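Local structure of 3' terminal uridylyl transferase (5HZD) at residues 33-37 / 482-486; 36-41 / 488-493; 154-159 / 277-281. The protein adds uridines to the 3' ends of guide RNAs, ribosomal RNAs and some messenger RNAs and takes part in mitochondrial RNA editing in trypanosomes. All coordinates share one frame; numbering follows the deposited sequence.

Contact 1 (33-37 / 482-486)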
# COMPACT_ATOMS: atom_id res chain seq x y z
N LEU A 33 13.93 -17.77 22.14
CA LEU A 33 13.02 -17.06 21.26
C LEU A 33 13.53 -15.66 20.95
O LEU A 33 13.09 -15.04 19.98
CB LEU A 33 11.63 -16.99 21.91
CG LEU A 33 10.99 -18.37 22.08
CD1 LEU A 33 9.62 -18.22 22.69
CD2 LEU A 33 10.90 -19.05 20.70
N LEU A 34 14.45 -15.17 21.77
CA LEU A 34 14.98 -13.84 21.58
C LEU A 34 16.49 -13.89 21.82
O LEU A 34 17.01 -13.21 22.71
CB LEU A 34 14.28 -12.85 22.54
CG LEU A 34 14.08 -13.33 23.98
CD1 LEU A 34 14.52 -12.26 25.01
CD2 LEU A 34 12.62 -13.72 24.23
N PRO A 35 17.20 -14.70 21.00
CA PRO A 35 18.59 -15.05 21.31
C PRO A 35 19.60 -13.90 21.27
O PRO A 35 20.66 -14.03 21.89
CB PRO A 35 18.93 -16.07 20.22
CG PRO A 35 18.05 -15.68 19.08
CD PRO A 35 16.76 -15.24 19.71
N ASP A 36 19.29 -12.82 20.57
CA ASP A 36 20.25 -11.72 20.46
C ASP A 36 19.85 -10.52 21.29
O ASP A 36 20.56 -9.51 21.29
CB ASP A 36 20.40 -11.29 18.99
CG ASP A 36 20.96 -12.42 18.11
OD1 ASP A 36 21.84 -13.14 18.60
OD2 ASP A 36 20.50 -12.57 16.96
N HIS A 37 18.72 -10.60 21.98
CA HIS A 37 18.21 -9.42 22.70
C HIS A 37 19.19 -8.87 23.74
O HIS A 37 19.58 -7.70 23.68
CB HIS A 37 16.85 -9.68 23.36
CG HIS A 37 16.30 -8.48 24.07
ND1 HIS A 37 16.26 -8.38 25.45
CD2 HIS A 37 15.82 -7.31 23.59
CE1 HIS A 37 15.75 -7.21 25.78
NE2 HIS A 37 15.48 -6.54 24.67
N THR A 482 7.52 -12.02 24.50
CA THR A 482 8.67 -12.55 23.76
C THR A 482 8.71 -11.97 22.35
O THR A 482 9.78 -11.60 21.86
CB THR A 482 8.76 -14.11 23.76
OG1 THR A 482 7.59 -14.66 23.12
CG2 THR A 482 8.85 -14.60 25.16
N LYS A 483 7.55 -11.84 21.70
CA LYS A 483 7.56 -11.24 20.38
C LYS A 483 8.08 -9.80 20.48
O LYS A 483 8.79 -9.32 19.59
CB LYS A 483 6.16 -11.28 19.74
CG LYS A 483 5.75 -12.65 19.23
CD LYS A 483 4.60 -12.55 18.23
CE LYS A 483 4.18 -13.94 17.77
NZ LYS A 483 3.04 -13.87 16.81
N SER A 484 7.73 -9.10 21.56
CA SER A 484 8.10 -7.67 21.68
C SER A 484 9.61 -7.55 21.81
O SER A 484 10.21 -6.59 21.32
CB SER A 484 7.41 -6.98 22.87
OG SER A 484 7.98 -7.35 24.12
N LEU A 485 10.24 -8.54 22.44
CA LEU A 485 11.68 -8.47 22.64
C LEU A 485 12.40 -8.82 21.34
O LEU A 485 13.52 -8.35 21.10
CB LEU A 485 12.11 -9.36 23.80
CG LEU A 485 11.56 -8.83 25.15
CD1 LEU A 485 12.09 -9.64 26.32
CD2 LEU A 485 11.87 -7.32 25.33
N ARG A 486 11.76 -9.64 20.49
CA ARG A 486 12.26 -9.82 19.12
C ARG A 486 12.25 -8.50 18.36
O ARG A 486 13.20 -8.19 17.63
CB ARG A 486 11.47 -10.92 18.37
CG ARG A 486 11.72 -12.31 18.97
CD ARG A 486 10.81 -13.39 18.37
NE ARG A 486 11.04 -13.53 16.93
CZ ARG A 486 11.98 -14.32 16.42
NH1 ARG A 486 12.76 -15.02 17.23
NH2 ARG A 486 12.15 -14.40 15.10
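Leu34 packs on helix 481-497 and sends its two methyl branches to two residues about one turn apart, Thr482 and Leu485. CD2 of Leu34 lies 3.9 Å from CB of Thr482, and the two side chains cross at about a right angle. CD1 of Leu34 is 3.8 Å from CD1 of Leu485. The first torsion of Leu34 sets CG between the backbone N and the carbonyl carbon (chi1 43°), which puts one branch on Thr482 and the other on Leu485. Leu485 has a second neighbour in His37. Its CD2 sits over one face of the imidazole, 4.1 Å from the ring centroid, in a CH-pi contact. CD2 of the His37 ring also comes within 3.5 Å of the carbonyl O of Leu485. The hydroxyl of Thr482 is bonded to Asp9, in the zinc finger.

Polar closure comes from Arg486. Its chain bends at chi3 (61°) and brings NH1 back to the carbonyl O of Leu33. That hydrogen bond is 2.8 Å long with an N-H...O angle of 158°. The oxygen lies in the guanidinium plane, while the donor is tilted from the carbonyl plane.

Segment 33-37 leaves the C2H2-type zinc finger through a type I turn from Leu34 to His37. The side chain of Thr482 is about 6 Å from the zinc ion and touches its ligand His30. The contact thus joins the finger to a helix from the far end of the chain, by apolar packing and one charged donor on a backbone carbonyl. This fits the finger's requirement for proper folding of the catalytic domain.

Contact 2 (36-41 / 488-493). With SO4 (sulfate ion), chain E.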
# COMPACT_ATOMS: atom_id res chain seq x y z
N ASP A 36 19.29 -12.82 20.57
CA ASP A 36 20.25 -11.72 20.46
C ASP A 36 19.85 -10.52 21.29
O ASP A 36 20.56 -9.51 21.29
CB ASP A 36 20.40 -11.29 18.99
CG ASP A 36 20.96 -12.42 18.11
OD1 ASP A 36 21.84 -13.14 18.60
OD2 ASP A 36 20.50 -12.57 16.96
N HIS A 37 18.72 -10.60 21.98
CA HIS A 37 18.21 -9.42 22.70
C HIS A 37 19.19 -8.87 23.74
O HIS A 37 19.58 -7.70 23.68
CB HIS A 37 16.85 -9.68 23.36
CG HIS A 37 16.30 -8.48 24.07
ND1 HIS A 37 16.26 -8.38 25.45
CD2 HIS A 37 15.82 -7.31 23.59
CE1 HIS A 37 15.75 -7.21 25.78
NE2 HIS A 37 15.48 -6.54 24.67
N ALA A 38 19.55 -9.69 24.72
CA ALA A 38 20.38 -9.21 25.82
C ALA A 38 21.73 -8.70 25.33
O ALA A 38 22.23 -7.69 25.81
CB ALA A 38 20.57 -10.31 26.84
N ARG A 39 22.30 -9.40 24.34
CA ARG A 39 23.60 -9.07 23.77
C ARG A 39 23.63 -7.76 23.00
O ARG A 39 24.52 -6.93 23.19
CB ARG A 39 24.06 -10.20 22.84
CG ARG A 39 25.44 -9.96 22.26
CD ARG A 39 25.92 -11.16 21.45
NE ARG A 39 25.03 -11.43 20.32
CZ ARG A 39 25.11 -10.82 19.15
NH1 ARG A 39 26.05 -9.91 18.93
NH2 ARG A 39 24.24 -11.11 18.19
N LEU A 40 22.66 -7.56 22.12
CA LEU A 40 22.63 -6.30 21.37
C LEU A 40 22.23 -5.14 22.26
O LEU A 40 22.68 -4.01 22.05
CB LEU A 40 21.70 -6.41 20.16
CG LEU A 40 22.17 -7.36 19.06
CD1 LEU A 40 21.24 -7.28 17.85
CD2 LEU A 40 23.64 -7.08 18.67
N ARG A 41 21.35 -5.40 23.23
CA ARG A 41 20.97 -4.36 24.19
C ARG A 41 22.19 -3.89 24.94
O ARG A 41 22.36 -2.68 25.16
CB ARG A 41 19.90 -4.87 25.18
CG ARG A 41 19.62 -3.98 26.39
CD ARG A 41 18.32 -4.45 27.08
NE ARG A 41 18.05 -3.84 28.38
CZ ARG A 41 17.22 -2.82 28.58
NH1 ARG A 41 16.59 -2.26 27.55
NH2 ARG A 41 17.03 -2.34 29.80
N ARG A 488 12.32 -5.39 19.78
CA ARG A 488 13.35 -4.56 20.39
C ARG A 488 14.74 -4.97 19.91
O ARG A 488 15.60 -4.11 19.71
CB ARG A 488 13.30 -4.62 21.91
CG ARG A 488 12.02 -4.01 22.54
CD ARG A 488 11.80 -2.53 22.20
NE ARG A 488 12.86 -1.67 22.74
CZ ARG A 488 12.91 -1.22 24.00
NH1 ARG A 488 11.98 -1.54 24.91
NH2 ARG A 488 13.91 -0.42 24.36
N THR A 489 14.98 -6.27 19.76
CA THR A 489 16.27 -6.76 19.24
C THR A 489 16.60 -6.11 17.91
O THR A 489 17.73 -5.61 17.72
CB THR A 489 16.28 -8.29 19.01
OG1 THR A 489 16.09 -8.97 20.25
CG2 THR A 489 17.61 -8.76 18.44
N GLU A 490 15.62 -6.12 17.01
CA GLU A 490 15.85 -5.56 15.67
C GLU A 490 16.05 -4.04 15.70
O GLU A 490 16.81 -3.51 14.87
CB GLU A 490 14.74 -5.97 14.69
CG GLU A 490 14.61 -7.50 14.49
CD GLU A 490 15.92 -8.20 14.11
OE1 GLU A 490 16.75 -7.62 13.36
OE2 GLU A 490 16.15 -9.35 14.58
N LEU A 491 15.41 -3.34 16.63
CA LEU A 491 15.64 -1.89 16.71
C LEU A 491 17.07 -1.63 17.18
O LEU A 491 17.74 -0.73 16.65
CB LEU A 491 14.61 -1.27 17.66
CG LEU A 491 13.21 -1.23 17.06
CD1 LEU A 491 12.19 -1.04 18.18
CD2 LEU A 491 13.06 -0.12 16.02
N TYR A 492 17.58 -2.42 18.14
CA TYR A 492 18.98 -2.24 18.55
C TYR A 492 19.89 -2.56 17.38
O TYR A 492 20.89 -1.87 17.19
CB TYR A 492 19.38 -3.17 19.72
CG TYR A 492 18.69 -2.91 21.02
CD1 TYR A 492 18.75 -1.66 21.62
CD2 TYR A 492 18.03 -3.94 21.68
CE1 TYR A 492 18.13 -1.42 22.84
CE2 TYR A 492 17.39 -3.72 22.89
CZ TYR A 492 17.46 -2.47 23.47
OH TYR A 492 16.82 -2.23 24.67
N ARG A 493 19.58 -3.62 16.62
CA ARG A 493 20.42 -4.05 15.52
C ARG A 493 20.46 -2.94 14.46
O ARG A 493 21.54 -2.65 13.91
CB ARG A 493 19.92 -5.36 14.93
CG ARG A 493 20.94 -6.03 14.05
CD ARG A 493 20.44 -7.21 13.24
NE ARG A 493 19.51 -8.09 13.94
CZ ARG A 493 19.83 -9.13 14.72
NH1 ARG A 493 21.10 -9.47 14.98
NH2 ARG A 493 18.85 -9.82 15.25
S SO4 E . 24.60 -9.27 14.87
O1 SO4 E . 23.84 -10.45 15.29
O2 SO4 E . 23.69 -8.14 14.62
O3 SO4 E . 25.32 -9.59 13.64
O4 SO4 E . 25.55 -8.93 15.93
O HOH W 1 18.17 -12.17 16.03
O HOH W 2 14.54 -4.01 25.06
O HOH W 3 14.69 -0.03 27.58
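This is a helix-helix packing contact between the first turn of helix 37-47 and the middle of helix 481-497, edged by a salt-bridge network of Asp36, Arg39, Glu490 and Arg493. The short segments run in roughly the same direction, with axes 31° apart and 9.0 Å at closest approach. Leu40 and Tyr492 meet at the centre, CB to CB. CD1 of Leu40 lies over one face of the Arg493 guanidinium and also touches CB of that residue. Thr489 fits between Asp36 and Leu40 with its CG2, and its OG1 packs 3.3 Å from CB of His37. That hydroxyl is bonded to the carbonyl of Leu485 in its own helix.

Arg493 is held on several sides. It grips Glu490 side-on: NE bonds OE1, and NH2 bonds OE2 at 2.8 Å. Its chain bends at chi3 (-39°), and NH1 reaches the sulfate at O2, 2.9 Å away. Arg39 binds the same ion from the other helix, with NH2 on O1 at 3.0 Å, and NH2 also bonds Asp36 OD1 from above the carboxylate plane. The sulfate, likely a crystallisation component, would partly offset the charge of the two arginines. Across the helices Asp36 OD2 and Arg493 NH2 form only a long salt bridge of 3.6 Å, and a water lies between them, its bond to Arg493 NH2 weak.

On the other flank the Arg41 side chain crosses the Tyr492 ring obliquely. One water links His37 NE2 to Tyr492 OH, and another takes NH1 of Arg41 and, weakly, NH2 of Arg488. Over the face of the Tyr492 ring, CA of Arg41 stands 3.9 Å from the centroid, 12° off the ring normal.

Contact 3 (154-159 / 277-281)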
# COMPACT_ATOMS: atom_id res chain seq x y z
N LEU A 154 -14.60 -8.97 -15.99
CA LEU A 154 -13.20 -9.03 -16.38
C LEU A 154 -12.89 -10.24 -17.27
O LEU A 154 -12.20 -10.11 -18.27
CB LEU A 154 -12.31 -9.01 -15.14
CG LEU A 154 -12.33 -7.69 -14.37
CD1 LEU A 154 -11.74 -7.93 -12.99
CD2 LEU A 154 -11.54 -6.58 -15.14
N ARG A 155 -13.44 -11.40 -16.94
CA ARG A 155 -13.27 -12.61 -17.75
C ARG A 155 -13.77 -12.32 -19.17
O ARG A 155 -13.14 -12.72 -20.15
CB ARG A 155 -14.06 -13.77 -17.13
CG ARG A 155 -13.88 -15.12 -17.80
CD ARG A 155 -14.89 -16.14 -17.25
NE ARG A 155 -15.68 -16.76 -18.32
CZ ARG A 155 -16.78 -16.22 -18.86
NH1 ARG A 155 -17.23 -15.05 -18.44
NH2 ARG A 155 -17.43 -16.86 -19.82
N ARG A 156 -14.88 -11.60 -19.29
CA ARG A 156 -15.52 -11.42 -20.60
C ARG A 156 -14.79 -10.38 -21.46
O ARG A 156 -15.00 -10.30 -22.67
CB ARG A 156 -16.99 -10.99 -20.43
CG ARG A 156 -17.94 -12.04 -19.85
CD ARG A 156 -19.41 -11.50 -19.88
NE ARG A 156 -20.05 -11.43 -18.56
CZ ARG A 156 -21.03 -10.58 -18.22
NH1 ARG A 156 -21.55 -10.61 -16.99
NH2 ARG A 156 -21.49 -9.69 -19.10
N VAL A 157 -13.94 -9.56 -20.84
CA VAL A 157 -13.17 -8.56 -21.62
C VAL A 157 -11.75 -9.08 -21.88
O VAL A 157 -10.93 -8.39 -22.47
CB VAL A 157 -13.20 -7.16 -20.91
CG1 VAL A 157 -12.21 -7.06 -19.78
CG2 VAL A 157 -12.99 -6.03 -21.88
N GLY A 158 -11.49 -10.32 -21.46
CA GLY A 158 -10.25 -11.01 -21.79
C GLY A 158 -9.31 -11.43 -20.68
O GLY A 158 -8.24 -11.98 -20.94
N PHE A 159 -9.68 -11.18 -19.42
CA PHE A 159 -8.83 -11.65 -18.32
C PHE A 159 -8.99 -13.16 -18.16
O PHE A 159 -10.11 -13.67 -18.19
CB PHE A 159 -9.15 -10.92 -17.02
CG PHE A 159 -8.64 -9.50 -16.99
CD1 PHE A 159 -9.32 -8.49 -17.66
CD2 PHE A 159 -7.45 -9.17 -16.33
CE1 PHE A 159 -8.85 -7.18 -17.64
CE2 PHE A 159 -6.97 -7.87 -16.32
CZ PHE A 159 -7.66 -6.86 -16.99
N ARG A 277 -1.00 -5.89 -24.37
CA ARG A 277 -2.37 -5.52 -24.00
C ARG A 277 -2.40 -4.19 -23.26
O ARG A 277 -1.35 -3.67 -22.84
CB ARG A 277 -2.93 -6.64 -23.11
CG ARG A 277 -3.18 -7.97 -23.86
CD ARG A 277 -3.68 -9.06 -22.92
NE ARG A 277 -4.48 -10.03 -23.67
CZ ARG A 277 -5.26 -10.94 -23.10
NH1 ARG A 277 -5.32 -11.02 -21.77
NH2 ARG A 277 -5.98 -11.78 -23.85
N PRO A 278 -3.61 -3.64 -23.07
CA PRO A 278 -3.77 -2.44 -22.23
C PRO A 278 -3.20 -2.59 -20.80
O PRO A 278 -3.10 -3.72 -20.27
CB PRO A 278 -5.30 -2.28 -22.16
CG PRO A 278 -5.77 -2.84 -23.49
CD PRO A 278 -4.87 -4.03 -23.74
N GLU A 279 -2.82 -1.46 -20.21
CA GLU A 279 -2.15 -1.41 -18.89
C GLU A 279 -2.77 -2.30 -17.80
O GLU A 279 -2.05 -2.96 -17.03
CB GLU A 279 -2.06 0.05 -18.41
CG GLU A 279 -1.03 0.92 -19.18
CD GLU A 279 -1.55 1.51 -20.50
OE1 GLU A 279 -2.70 1.23 -20.94
OE2 GLU A 279 -0.80 2.27 -21.15
N LEU A 280 -4.10 -2.32 -17.72
CA LEU A 280 -4.78 -3.03 -16.64
C LEU A 280 -4.44 -4.53 -16.64
O LEU A 280 -4.41 -5.19 -15.58
CB LEU A 280 -6.29 -2.81 -16.75
CG LEU A 280 -7.12 -3.40 -15.62
CD1 LEU A 280 -6.83 -2.67 -14.29
CD2 LEU A 280 -8.61 -3.39 -15.92
N TYR A 281 -4.13 -5.06 -17.82
CA TYR A 281 -3.82 -6.50 -17.93
C TYR A 281 -2.43 -6.82 -17.43
O TYR A 281 -2.09 -7.98 -17.20
CB TYR A 281 -3.91 -6.96 -19.40
CG TYR A 281 -5.29 -6.94 -19.98
CD1 TYR A 281 -6.09 -8.08 -19.97
CD2 TYR A 281 -5.81 -5.78 -20.55
CE1 TYR A 281 -7.36 -8.06 -20.53
CE2 TYR A 281 -7.10 -5.76 -21.09
CZ TYR A 281 -7.86 -6.89 -21.08
OH TYR A 281 -9.12 -6.81 -21.65
O HOH W 4 -7.08 -14.31 -22.70
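Helix 143-156 ends in a Schellman motif. Gly158 leaves helical geometry with a positive phi of 119°, and the amide of Phe159 turns back to the carbonyl O of Leu154. Facing it, residues 279-281 make an irregular helical turn in the loop before strand 285-288, which carries Asp286, probably important for catalysis. The nearest CA atoms are those of Phe159 and Tyr281.

Their rings form an offset stack, with centroids 4.1 Å apart and planes at 10°. CD1 of Tyr281 lies over the centre of the Phe159 ring. Leu280 extends the apolar patch, its CD2 3.8 Å from CZ of Phe159. Its CG stands anti to the backbone N (chi1 -175°), which carries the branch to that ring and toward Leu154. Phe159 also meets His177 edge-to-face, tying the stack to the neighbouring strand 174-177 of the palm sheet.

Two donors take the carbonyls of the helix end. NH1 of Arg277 bonds Gly158 O at 3.2 Å from above the carbonyl plane, and a water connects NH2 to the same oxygen. NE of Arg277 is bonded to His273 O. The hydroxyl of Tyr281 donates to the carbonyl O of Val157 in a short contact of 2.5 Å, also from above its plane.

Contacts 1 and 2 are neighbours. Their centres are 8 Å apart, they share Asp36 and His37, and both lean on helix 481-497. Together they run one continuous seam from the zinc finger into helix 37-47: contact 1 lies nearer the zinc ion, contact 2 further along the helix. Contact 3 is remote. Its centre is 47 Å from that of contact 1 and 48 Å from that of contact 2, on the opposite side of the chain's centre. Of the three it is the one placed near the probable catalytic residues: the side chain of Leu280 is about 7 Å from that of Ile124, a probable UTP-binding residue, and about 11 Å from that of Asp286, probably important for catalysis.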